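Local coordinates for protein glycosyltransferase (Streptomyces viridochromogenes, PDB 2IUY) that probably transfers a sugar from a UDP-linked donor in avilamycin A biosynthesis, as a retaining glycosyltransferase of family GT4 with the GT-B fold, at residues I32-V35 with V36-M40; M168-V171 with S172-G176; F203-I206 with T207-G211. All blocks are in the same frame, centred on the assembly; numbering follows the deposited sequence.

Interaction 1: I32-V35 with V36-M40; sequences IQWV and VANLM
Val-36 meets Ile-32 one helical turn away, and this is the dense end of the contact. Its CG2 lies 3.1 Å from Ile-32 O and 4.1 Å from Ile-32 CG2, so a single methyl packs against both the backbone and the side chain of its partner. The torsion explains this: CG1 is anti to the backbone N (chi1 179°), which leaves CG2 beside that N, next to the carbonyl that Val-36 N itself uses as acceptor (3.0 Å to Ile-32 O). In the i to i+4 pair three residues further along the helix, Leu-39 CB sits 3.3 Å from Val-35 O, and Leu-39 N donates to the same oxygen in a nearly straight bond (N-H...O 167°). Helix 31-45 is the crossover of the beta-alpha-beta unit formed with strands 5-9 and 49-53, part of one of the two parallel-sheet Rossmann-like domains expected of a GT-B enzyme. Val-36 and Leu-39 both rest on Leu-8 of the first strand, and Val-36 also reaches Leu-52 of the second. Packing within the segments is looser round Trp-34. Its CE3 approaches Ala-37 CB only to 4.4 Å and Asn-38 ND2 to 4.2 Å, both obliquely to the ring. What engages the indole lies elsewhere: Arg-225, which binds UDP, makes a cation-pi contact with it, and Pro-25 and Pro-26 touch it. Asn-38 is likewise held from outside, OD1 accepting from Asp-148 N. Ile-32 is partly exposed; beyond CG2 its side chain leads away from residues 36-40, and it also touches Phe-113.

Interaction 2: M168-V171 with S172-G176; sequences MGRV and SPHKG
Arg-170 NH2 donates to His-174 NE2 at 3.1 Å, with an N-H...N angle of 155°. The bond joins the two halves of the loop between strand 165-168 and helix 177-187, in the Rossmann-like domain that carries most of the residues known to bind UDP, Lys-175 of this loop among them. The two flat groups meet at their edges: NH2 lies close to the imidazole plane and NE2 close to the guanidinium plane, the planes being 25° apart. A bend at chi3 (-51°) turns the end of Arg-170 toward the histidine, while its NE bonds to Tyr-29 OH, so two separate N-H groups fix the guanidinium. Trp-246 and Trp-250 pack against the imidazole. Ser-172 OG is only 2.8 Å from Arg-170 NH1, but the angle is too poor for a bond, and its hydrogen-bond partner is Glu-199. The backbone runs through an inverse gamma turn centred on Val-171 and then a 3-10 segment, in which Lys-175 N bonds to Ser-172 O at 3.1 Å. Gly-176 follows as N-cap. Lys-175 sends NZ to a salt bridge with Glu-252, while its CB lies 3.5 Å from Arg-170 O.

Interaction 3: F203-I206 with T207-G211; sequences FDEI and TRRYG
Asp-204 O accepts from two donors of residues 207-211: Arg-208 N at 2.9 Å and the hydroxyl Thr-207 OG1 at 3.0 Å. Both arrive from the same face of the carbonyl plane, but differently. The amide is tilted 29° from that plane, as in an ordinary helical bond, whereas the hydroxyl stands above it with a C=O...O angle of 102°, not on a lone pair. Thr-207 OG1 reaches there because it lies between the backbone N and the carbonyl carbon of its own residue. The same rotation turns CG2 over one face of the Phe-203 ring, 4.1 Å from its centroid, a CH-pi contact displaced toward the rim. Phe-203 O is satisfied by Thr-207 N, and Glu-205 O by Arg-209 N at 2.9 Å. These bonds belong to helix 200-210, which connects strand 191-194 to the outermost strand 214-216 as a beta-alpha-beta crossover. Ile-206 O takes Tyr-210 N at 2.8 Å. Inward, Ile-206 packs on Leu-178 and Val-214, and Tyr-210 touches Ala-181 and Ala-182 of helix 177-187. On the solvent side the charged ends pair with poorer geometry. Glu-205 and Arg-209 run side by side, Glu-205 CG 3.6 Å from Arg-209 CD, and their ends form a salt bridge between OE2 and NH1 at 2.9 Å. As a hydrogen bond it is weak: N-H...O is 122°, the carboxylate and guanidinium planes being steeply inclined to each other. Glu-205 also touches a crystal neighbour, so its position in solution may differ. Arg-208 adds a second, more distant positive charge, its NH2 staying 4.8 Å from Glu-205 OE2.

Interactions 1 and 3 both join residues about one turn apart (i to i+3 or i+4) within the crossover helix of a beta-alpha-beta unit, but they belong to different sheets and their centres are 33 Å apart. Interaction 1 is buried, about 8 Å from the chain's centre, and relies on backbone bonds and aliphatic packing. Interaction 3 is at the surface, about 26 Å out, and adds a hydroxyl bond and a salt bridge. Interaction 2 is a buried loop, where one side-chain hydrogen bond stands in place of a helix's repeating backbone bonds. It touches interaction 3 through Val-171 CG1 and Ile-206 CD1, 3.7 Å apart, whereas its nearest atoms to interaction 1 are about 8 Å away.

Interaction 1: I32-V35 with V36-M40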
ATOM      1  N   ILE A  32      -1.620  -3.504   3.289  1.00 10.41           N
ATOM      2  CA  ILE A  32      -2.426  -2.719   4.259  1.00 10.03           C
ATOM      3  C   ILE A  32      -1.717  -2.417   5.586  1.00  9.40           C
ATOM      4  O   ILE A  32      -1.873  -1.325   6.175  1.00  8.73           O
ATOM      5  CB  ILE A  32      -3.828  -3.357   4.563  1.00  9.99           C
ATOM      6  CG1 ILE A  32      -4.718  -3.311   3.305  1.00 11.31           C
ATOM      7  CG2 ILE A  32      -4.525  -2.662   5.786  1.00 10.48           C
ATOM      8  CD1 ILE A  32      -6.027  -4.195   3.415  1.00 10.10           C
ATOM      9  N   GLN A  33      -0.943  -3.402   6.037  1.00  8.65           N
ATOM     10  CA  GLN A  33      -0.227  -3.362   7.304  1.00  8.23           C
ATOM     11  C   GLN A  33       0.895  -2.329   7.248  1.00  8.76           C
ATOM     12  O   GLN A  33       1.146  -1.647   8.221  1.00  9.23           O
ATOM     13  CB  GLN A  33       0.310  -4.753   7.643  1.00  6.85           C
ATOM     14  CG  GLN A  33      -0.774  -5.786   7.856  1.00  7.23           C
ATOM     15  CD  GLN A  33      -1.072  -6.659   6.605  1.00  8.87           C
ATOM     16  OE1 GLN A  33      -0.803  -6.273   5.458  1.00  7.29           O
ATOM     17  NE2 GLN A  33      -1.628  -7.827   6.839  1.00  9.07           N
ATOM     18  N   TRP A  34       1.552  -2.216   6.097  1.00  9.23           N
ATOM     19  CA  TRP A  34       2.500  -1.146   5.837  1.00 10.14           C
ATOM     20  C   TRP A  34       1.787   0.224   5.827  1.00  9.90           C
ATOM     21  O   TRP A  34       2.263   1.178   6.421  1.00  9.96           O
ATOM     22  CB  TRP A  34       3.293  -1.385   4.518  1.00 12.21           C
ATOM     23  CG  TRP A  34       4.509  -2.263   4.801  1.00 12.86           C
ATOM     24  CD1 TRP A  34       4.722  -3.550   4.389  1.00 13.51           C
ATOM     25  CD2 TRP A  34       5.613  -1.914   5.638  1.00 14.61           C
ATOM     26  NE1 TRP A  34       5.908  -4.025   4.930  1.00 16.39           N
ATOM     27  CE2 TRP A  34       6.477  -3.031   5.689  1.00 15.17           C
ATOM     28  CE3 TRP A  34       5.974  -0.747   6.330  1.00 17.59           C
ATOM     29  CZ2 TRP A  34       7.684  -3.006   6.387  1.00 15.36           C
ATOM     30  CZ3 TRP A  34       7.163  -0.734   7.047  1.00 15.79           C
ATOM     31  CH2 TRP A  34       7.995  -1.857   7.076  1.00 14.65           C
ATOM     32  N   VAL A  35       0.633   0.298   5.191  1.00  8.90           N
ATOM     33  CA  VAL A  35      -0.125   1.576   5.188  1.00  8.40           C
ATOM     34  C   VAL A  35      -0.365   2.042   6.614  1.00  7.06           C
ATOM     35  O   VAL A  35      -0.142   3.199   6.939  1.00  7.54           O
ATOM     36  CB  VAL A  35      -1.454   1.481   4.410  1.00  7.72           C
ATOM     37  CG1 VAL A  35      -2.248   2.816   4.501  1.00  7.11           C
ATOM     38  CG2 VAL A  35      -1.180   1.099   2.929  1.00  9.09           C
ATOM     39  N   VAL A  36      -0.844   1.144   7.455  1.00  7.08           N
ATOM     40  CA  VAL A  36      -1.235   1.470   8.838  1.00  5.99           C
ATOM     41  C   VAL A  36      -0.015   1.911   9.664  1.00  7.55           C
ATOM     42  O   VAL A  36      -0.109   2.822  10.449  1.00  7.92           O
ATOM     43  CB  VAL A  36      -1.964   0.251   9.494  1.00  6.72           C
ATOM     44  CG1 VAL A  36      -2.352   0.549  10.933  1.00  5.29           C
ATOM     45  CG2 VAL A  36      -3.232  -0.109   8.685  1.00  5.39           C
ATOM     46  N   ALA A  37       1.136   1.235   9.466  1.00  8.01           N
ATOM     47  CA  ALA A  37       2.397   1.590  10.097  1.00  7.13           C
ATOM     48  C   ALA A  37       2.823   3.039   9.755  1.00  7.70           C
ATOM     49  O   ALA A  37       3.177   3.803  10.644  1.00  7.58           O
ATOM     50  CB  ALA A  37       3.497   0.568   9.699  1.00  5.71           C
ATOM     51  N   ASN A  38       2.763   3.391   8.478  1.00  7.25           N
ATOM     52  CA  ASN A  38       3.192   4.667   7.986  1.00  8.98           C
ATOM     53  C   ASN A  38       2.216   5.777   8.425  1.00  9.72           C
ATOM     54  O   ASN A  38       2.645   6.892   8.833  1.00  9.24           O
ATOM     55  CB  ASN A  38       3.306   4.649   6.426  1.00  8.25           C
ATOM     56  CG  ASN A  38       4.560   3.934   5.941  1.00 10.11           C
ATOM     57  OD1 ASN A  38       5.694   4.310   6.292  1.00  7.42           O
ATOM     58  ND2 ASN A  38       4.368   2.938   5.081  1.00  7.38           N
ATOM     59  N   LEU A  39       0.930   5.458   8.339  1.00  9.09           N
ATOM     60  CA  LEU A  39      -0.146   6.313   8.884  1.00  9.86           C
ATOM     61  C   LEU A  39       0.044   6.598  10.378  1.00 10.88           C
ATOM     62  O   LEU A  39      -0.006   7.749  10.826  1.00 10.81           O
ATOM     63  CB  LEU A  39      -1.558   5.726   8.606  1.00  9.17           C
ATOM     64  CG  LEU A  39      -2.701   6.613   9.174  1.00  9.55           C
ATOM     65  CD1 LEU A  39      -2.570   8.096   8.711  1.00  6.02           C
ATOM     66  CD2 LEU A  39      -4.091   6.113   8.908  1.00  6.71           C
HETATM   67  N   MSE A  40       0.236   5.529  11.125  1.00 11.83           N
HETATM   68  CA  MSE A  40       0.404   5.581  12.561  1.00 14.19           C
HETATM   69  C   MSE A  40       1.583   6.486  12.979  1.00 12.56           C
HETATM   70  O   MSE A  40       1.501   7.196  13.969  1.00 12.89           O
HETATM   71  CB  MSE A  40       0.633   4.145  13.024  1.00 13.43           C
HETATM   72  CG  MSE A  40       1.133   3.983  14.420  1.00 16.54           C
HETATM   73 SE   MSE A  40       1.402   2.060  14.703  1.00 23.41          SE
HETATM   74  CE  MSE A  40       3.205   1.877  13.900  1.00 21.78           C
TER

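Interaction 2: M168-V171 with S172-G176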
HETATM    1  N   MSE A 168       7.584  -6.233  -6.806  1.00 10.52           N
HETATM    2  CA  MSE A 168       7.363  -6.510  -5.407  1.00 14.07           C
HETATM    3  C   MSE A 168       5.879  -6.544  -5.081  1.00 13.95           C
HETATM    4  O   MSE A 168       5.212  -5.492  -5.000  1.00 15.13           O
HETATM    5  CB  MSE A 168       8.129  -5.502  -4.513  1.00 12.91           C
HETATM    6  CG  MSE A 168       7.924  -5.837  -3.053  1.00 17.41           C
HETATM    7 SE   MSE A 168       9.023  -4.791  -1.910  1.00 24.84          SE
HETATM    8  CE  MSE A 168      10.672  -5.810  -2.127  1.00 16.51           C
ATOM      9  N   GLY A 169       5.351  -7.752  -4.939  1.00 13.81           N
ATOM     10  CA  GLY A 169       3.964  -7.979  -4.582  1.00 14.06           C
ATOM     11  C   GLY A 169       3.616  -9.454  -4.791  1.00 14.00           C
ATOM     12  O   GLY A 169       4.491 -10.286  -5.044  1.00 12.47           O
ATOM     13  N   ARG A 170       2.338  -9.775  -4.713  1.00 13.85           N
ATOM     14  CA  ARG A 170       1.898 -11.151  -5.005  1.00 15.51           C
ATOM     15  C   ARG A 170       2.044 -11.453  -6.501  1.00 12.23           C
ATOM     16  O   ARG A 170       1.684 -10.638  -7.345  1.00 10.49           O
ATOM     17  CB  ARG A 170       0.464 -11.378  -4.535  1.00 14.45           C
ATOM     18  CG  ARG A 170       0.353 -11.620  -3.003  1.00 20.29           C
ATOM     19  CD  ARG A 170      -1.141 -11.906  -2.621  1.00 21.81           C
ATOM     20  NE  ARG A 170      -1.931 -10.829  -3.218  1.00 32.02           N
ATOM     21  CZ  ARG A 170      -2.636 -10.920  -4.348  1.00 35.51           C
ATOM     22  NH1 ARG A 170      -2.757 -12.096  -4.993  1.00 32.08           N
ATOM     23  NH2 ARG A 170      -3.260  -9.820  -4.797  1.00 36.72           N
ATOM     24  N   VAL A 171       2.613 -12.613  -6.810  1.00 11.52           N
ATOM     25  CA  VAL A 171       2.803 -13.023  -8.200  1.00 11.00           C
ATOM     26  C   VAL A 171       1.468 -13.597  -8.677  1.00 11.50           C
ATOM     27  O   VAL A 171       1.231 -14.799  -8.576  1.00 11.86           O
ATOM     28  CB  VAL A 171       3.965 -14.055  -8.325  1.00 10.96           C
ATOM     29  CG1 VAL A 171       4.125 -14.563  -9.796  1.00  8.19           C
ATOM     30  CG2 VAL A 171       5.315 -13.466  -7.730  1.00  9.62           C
ATOM     31  N   SER A 172       0.598 -12.703  -9.148  1.00 11.96           N
ATOM     32  CA  SER A 172      -0.786 -12.989  -9.555  1.00 11.58           C
ATOM     33  C   SER A 172      -1.051 -12.214 -10.804  1.00  9.02           C
ATOM     34  O   SER A 172      -0.423 -11.203 -11.003  1.00  7.60           O
ATOM     35  CB  SER A 172      -1.772 -12.452  -8.546  1.00 12.39           C
ATOM     36  OG  SER A 172      -1.672 -13.204  -7.363  1.00 19.09           O
ATOM     37  N   PRO A 173      -1.948 -12.716 -11.673  1.00  8.91           N
ATOM     38  CA  PRO A 173      -2.175 -12.105 -12.983  1.00  7.83           C
ATOM     39  C   PRO A 173      -2.609 -10.623 -12.961  1.00  9.51           C
ATOM     40  O   PRO A 173      -2.097  -9.827 -13.765  1.00  9.08           O
ATOM     41  CB  PRO A 173      -3.272 -13.002 -13.600  1.00  7.84           C
ATOM     42  CG  PRO A 173      -2.989 -14.346 -13.064  1.00  5.96           C
ATOM     43  CD  PRO A 173      -2.686 -13.995 -11.556  1.00  8.34           C
ATOM     44  N   HIS A 174      -3.527 -10.249 -12.062  1.00  9.02           N
ATOM     45  CA  HIS A 174      -3.975  -8.865 -12.007  1.00  9.35           C
ATOM     46  C   HIS A 174      -2.855  -7.892 -11.529  1.00  9.72           C
ATOM     47  O   HIS A 174      -2.980  -6.654 -11.728  1.00  9.18           O
ATOM     48  CB  HIS A 174      -5.222  -8.727 -11.114  1.00  9.60           C
ATOM     49  CG  HIS A 174      -4.958  -9.057  -9.678  1.00  9.06           C
ATOM     50  ND1 HIS A 174      -4.848 -10.353  -9.227  1.00 11.93           N
ATOM     51  CD2 HIS A 174      -4.745  -8.270  -8.600  1.00  9.63           C
ATOM     52  CE1 HIS A 174      -4.600 -10.355  -7.928  1.00 12.79           C
ATOM     53  NE2 HIS A 174      -4.519  -9.101  -7.526  1.00 10.72           N
ATOM     54  N   LYS A 175      -1.787  -8.437 -10.912  1.00  9.22           N
ATOM     55  CA  LYS A 175      -0.646  -7.618 -10.469  1.00  9.48           C
ATOM     56  C   LYS A 175       0.403  -7.453 -11.574  1.00  8.42           C
ATOM     57  O   LYS A 175       1.282  -6.600 -11.476  1.00  7.69           O
ATOM     58  CB  LYS A 175       0.023  -8.160  -9.196  1.00  9.96           C
ATOM     59  CG  LYS A 175      -0.888  -8.168  -7.970  1.00 10.95           C
ATOM     60  CD  LYS A 175      -1.498  -6.774  -7.698  1.00 11.95           C
ATOM     61  CE  LYS A 175      -0.444  -5.786  -7.235  1.00  8.12           C
ATOM     62  NZ  LYS A 175      -1.056  -4.631  -6.468  1.00 13.91           N
ATOM     63  N   GLY A 176       0.277  -8.243 -12.640  1.00  7.80           N
ATOM     64  CA  GLY A 176       1.058  -8.032 -13.850  1.00  7.17           C
ATOM     65  C   GLY A 176       2.508  -8.494 -13.715  1.00  7.56           C
ATOM     66  O   GLY A 176       3.393  -7.904 -14.331  1.00  8.30           O
TER

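Interaction 3: F203-I206 with T207-G211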
ATOM      1  N   PHE A 203       2.920 -18.777 -12.126  1.00 12.92           N
ATOM      2  CA  PHE A 203       4.371 -18.786 -11.883  1.00 13.92           C
ATOM      3  C   PHE A 203       5.094 -19.600 -12.956  1.00 14.25           C
ATOM      4  O   PHE A 203       6.081 -19.127 -13.513  1.00 13.80           O
ATOM      5  CB  PHE A 203       4.680 -19.371 -10.509  1.00 14.69           C
ATOM      6  CG  PHE A 203       6.164 -19.425 -10.170  1.00 15.85           C
ATOM      7  CD1 PHE A 203       6.801 -18.345  -9.573  1.00 17.72           C
ATOM      8  CD2 PHE A 203       6.904 -20.576 -10.409  1.00 15.58           C
ATOM      9  CE1 PHE A 203       8.158 -18.423  -9.240  1.00 17.09           C
ATOM     10  CE2 PHE A 203       8.258 -20.658 -10.078  1.00 17.03           C
ATOM     11  CZ  PHE A 203       8.876 -19.588  -9.482  1.00 15.72           C
ATOM     12  N   ASP A 204       4.576 -20.797 -13.261  1.00 14.35           N
ATOM     13  CA  ASP A 204       5.161 -21.671 -14.292  1.00 15.32           C
ATOM     14  C   ASP A 204       5.194 -21.078 -15.712  1.00 14.35           C
ATOM     15  O   ASP A 204       6.145 -21.307 -16.473  1.00 13.71           O
ATOM     16  CB  ASP A 204       4.524 -23.064 -14.272  1.00 15.60           C
ATOM     17  CG  ASP A 204       4.986 -23.894 -13.072  1.00 19.54           C
ATOM     18  OD1 ASP A 204       5.845 -23.419 -12.278  1.00 24.28           O
ATOM     19  OD2 ASP A 204       4.456 -25.007 -12.895  1.00 21.70           O
ATOM     20  N   GLU A 205       4.158 -20.313 -16.049  1.00 13.46           N
ATOM     21  CA  GLU A 205       4.074 -19.637 -17.342  1.00 13.79           C
ATOM     22  C   GLU A 205       5.147 -18.529 -17.484  1.00 13.23           C
ATOM     23  O   GLU A 205       5.773 -18.331 -18.566  1.00 12.66           O
ATOM     24  CB  GLU A 205       2.661 -19.021 -17.525  1.00 13.00           C
ATOM     25  CG  GLU A 205       2.428 -18.342 -18.916  1.00 12.79           C
ATOM     26  CD  GLU A 205       1.147 -17.457 -18.965  1.00 17.39           C
ATOM     27  OE1 GLU A 205       0.479 -17.230 -17.897  1.00 18.08           O
ATOM     28  OE2 GLU A 205       0.812 -16.992 -20.093  1.00 22.86           O
ATOM     29  N   ILE A 206       5.326 -17.778 -16.401  1.00 12.54           N
ATOM     30  CA  ILE A 206       6.355 -16.751 -16.346  1.00 11.96           C
ATOM     31  C   ILE A 206       7.757 -17.384 -16.492  1.00 13.86           C
ATOM     32  O   ILE A 206       8.616 -16.859 -17.180  1.00 12.50           O
ATOM     33  CB  ILE A 206       6.263 -15.965 -14.997  1.00 12.35           C
ATOM     34  CG1 ILE A 206       4.922 -15.194 -14.897  1.00  8.79           C
ATOM     35  CG2 ILE A 206       7.480 -15.033 -14.811  1.00 10.80           C
ATOM     36  CD1 ILE A 206       4.548 -14.750 -13.471  1.00 10.34           C
ATOM     37  N   THR A 207       7.972 -18.522 -15.836  1.00 15.42           N
ATOM     38  CA  THR A 207       9.308 -19.128 -15.877  1.00 18.44           C
ATOM     39  C   THR A 207       9.557 -19.735 -17.276  1.00 19.09           C
ATOM     40  O   THR A 207      10.628 -19.576 -17.836  1.00 19.42           O
ATOM     41  CB  THR A 207       9.556 -20.109 -14.684  1.00 18.09           C
ATOM     42  OG1 THR A 207       8.501 -21.061 -14.613  1.00 23.38           O
ATOM     43  CG2 THR A 207       9.537 -19.371 -13.364  1.00 17.39           C
ATOM     44  N   ARG A 208       8.523 -20.340 -17.851  1.00 19.93           N
ATOM     45  CA  ARG A 208       8.546 -20.809 -19.236  1.00 20.86           C
ATOM     46  C   ARG A 208       8.879 -19.710 -20.251  1.00 19.41           C
ATOM     47  O   ARG A 208       9.763 -19.859 -21.087  1.00 20.26           O
ATOM     48  CB  ARG A 208       7.200 -21.476 -19.576  1.00 20.04           C
ATOM     49  CG  ARG A 208       7.106 -21.989 -20.996  1.00 24.43           C
ATOM     50  CD  ARG A 208       5.766 -22.684 -21.316  1.00 25.39           C
ATOM     51  NE  ARG A 208       4.616 -21.776 -21.461  1.00 33.35           N
ATOM     52  CZ  ARG A 208       4.329 -21.035 -22.536  1.00 33.69           C
ATOM     53  NH1 ARG A 208       5.120 -21.033 -23.609  1.00 36.68           N
ATOM     54  NH2 ARG A 208       3.245 -20.275 -22.526  1.00 34.51           N
ATOM     55  N   ARG A 209       8.149 -18.609 -20.179  1.00 17.78           N
ATOM     56  CA  ARG A 209       8.252 -17.557 -21.168  1.00 16.39           C
ATOM     57  C   ARG A 209       9.439 -16.626 -20.947  1.00 15.36           C
ATOM     58  O   ARG A 209      10.010 -16.153 -21.924  1.00 13.67           O
ATOM     59  CB  ARG A 209       6.939 -16.773 -21.243  1.00 15.36           C
ATOM     60  CG  ARG A 209       5.791 -17.672 -21.724  1.00 18.01           C
ATOM     61  CD  ARG A 209       4.420 -17.001 -21.653  1.00 18.26           C
ATOM     62  NE  ARG A 209       4.413 -15.646 -22.211  1.00 20.83           N
ATOM     63  CZ  ARG A 209       3.292 -14.977 -22.508  1.00 22.76           C
ATOM     64  NH1 ARG A 209       2.103 -15.552 -22.303  1.00 22.02           N
ATOM     65  NH2 ARG A 209       3.365 -13.752 -23.036  1.00 20.02           N
ATOM     66  N   TYR A 210       9.775 -16.369 -19.672  1.00 14.66           N
ATOM     67  CA  TYR A 210      10.789 -15.382 -19.294  1.00 14.42           C
ATOM     68  C   TYR A 210      11.770 -15.864 -18.235  1.00 14.64           C
ATOM     69  O   TYR A 210      12.324 -15.056 -17.495  1.00 12.38           O
ATOM     70  CB  TYR A 210      10.104 -14.095 -18.814  1.00 13.83           C
ATOM     71  CG  TYR A 210       9.211 -13.516 -19.866  1.00 14.26           C
ATOM     72  CD1 TYR A 210       9.751 -12.886 -20.986  1.00 13.49           C
ATOM     73  CD2 TYR A 210       7.825 -13.619 -19.758  1.00 12.57           C
ATOM     74  CE1 TYR A 210       8.928 -12.356 -21.990  1.00 14.73           C
ATOM     75  CE2 TYR A 210       6.997 -13.091 -20.740  1.00 15.03           C
ATOM     76  CZ  TYR A 210       7.552 -12.442 -21.848  1.00 14.12           C
ATOM     77  OH  TYR A 210       6.733 -11.916 -22.832  1.00 14.38           O
ATOM     78  N   GLY A 211      12.023 -17.177 -18.194  1.00 16.00           N
ATOM     79  CA  GLY A 211      12.950 -17.755 -17.189  1.00 17.50           C
ATOM     80  C   GLY A 211      14.309 -17.050 -17.047  1.00 17.57           C
ATOM     81  O   GLY A 211      14.789 -16.797 -15.929  1.00 17.35           O
TER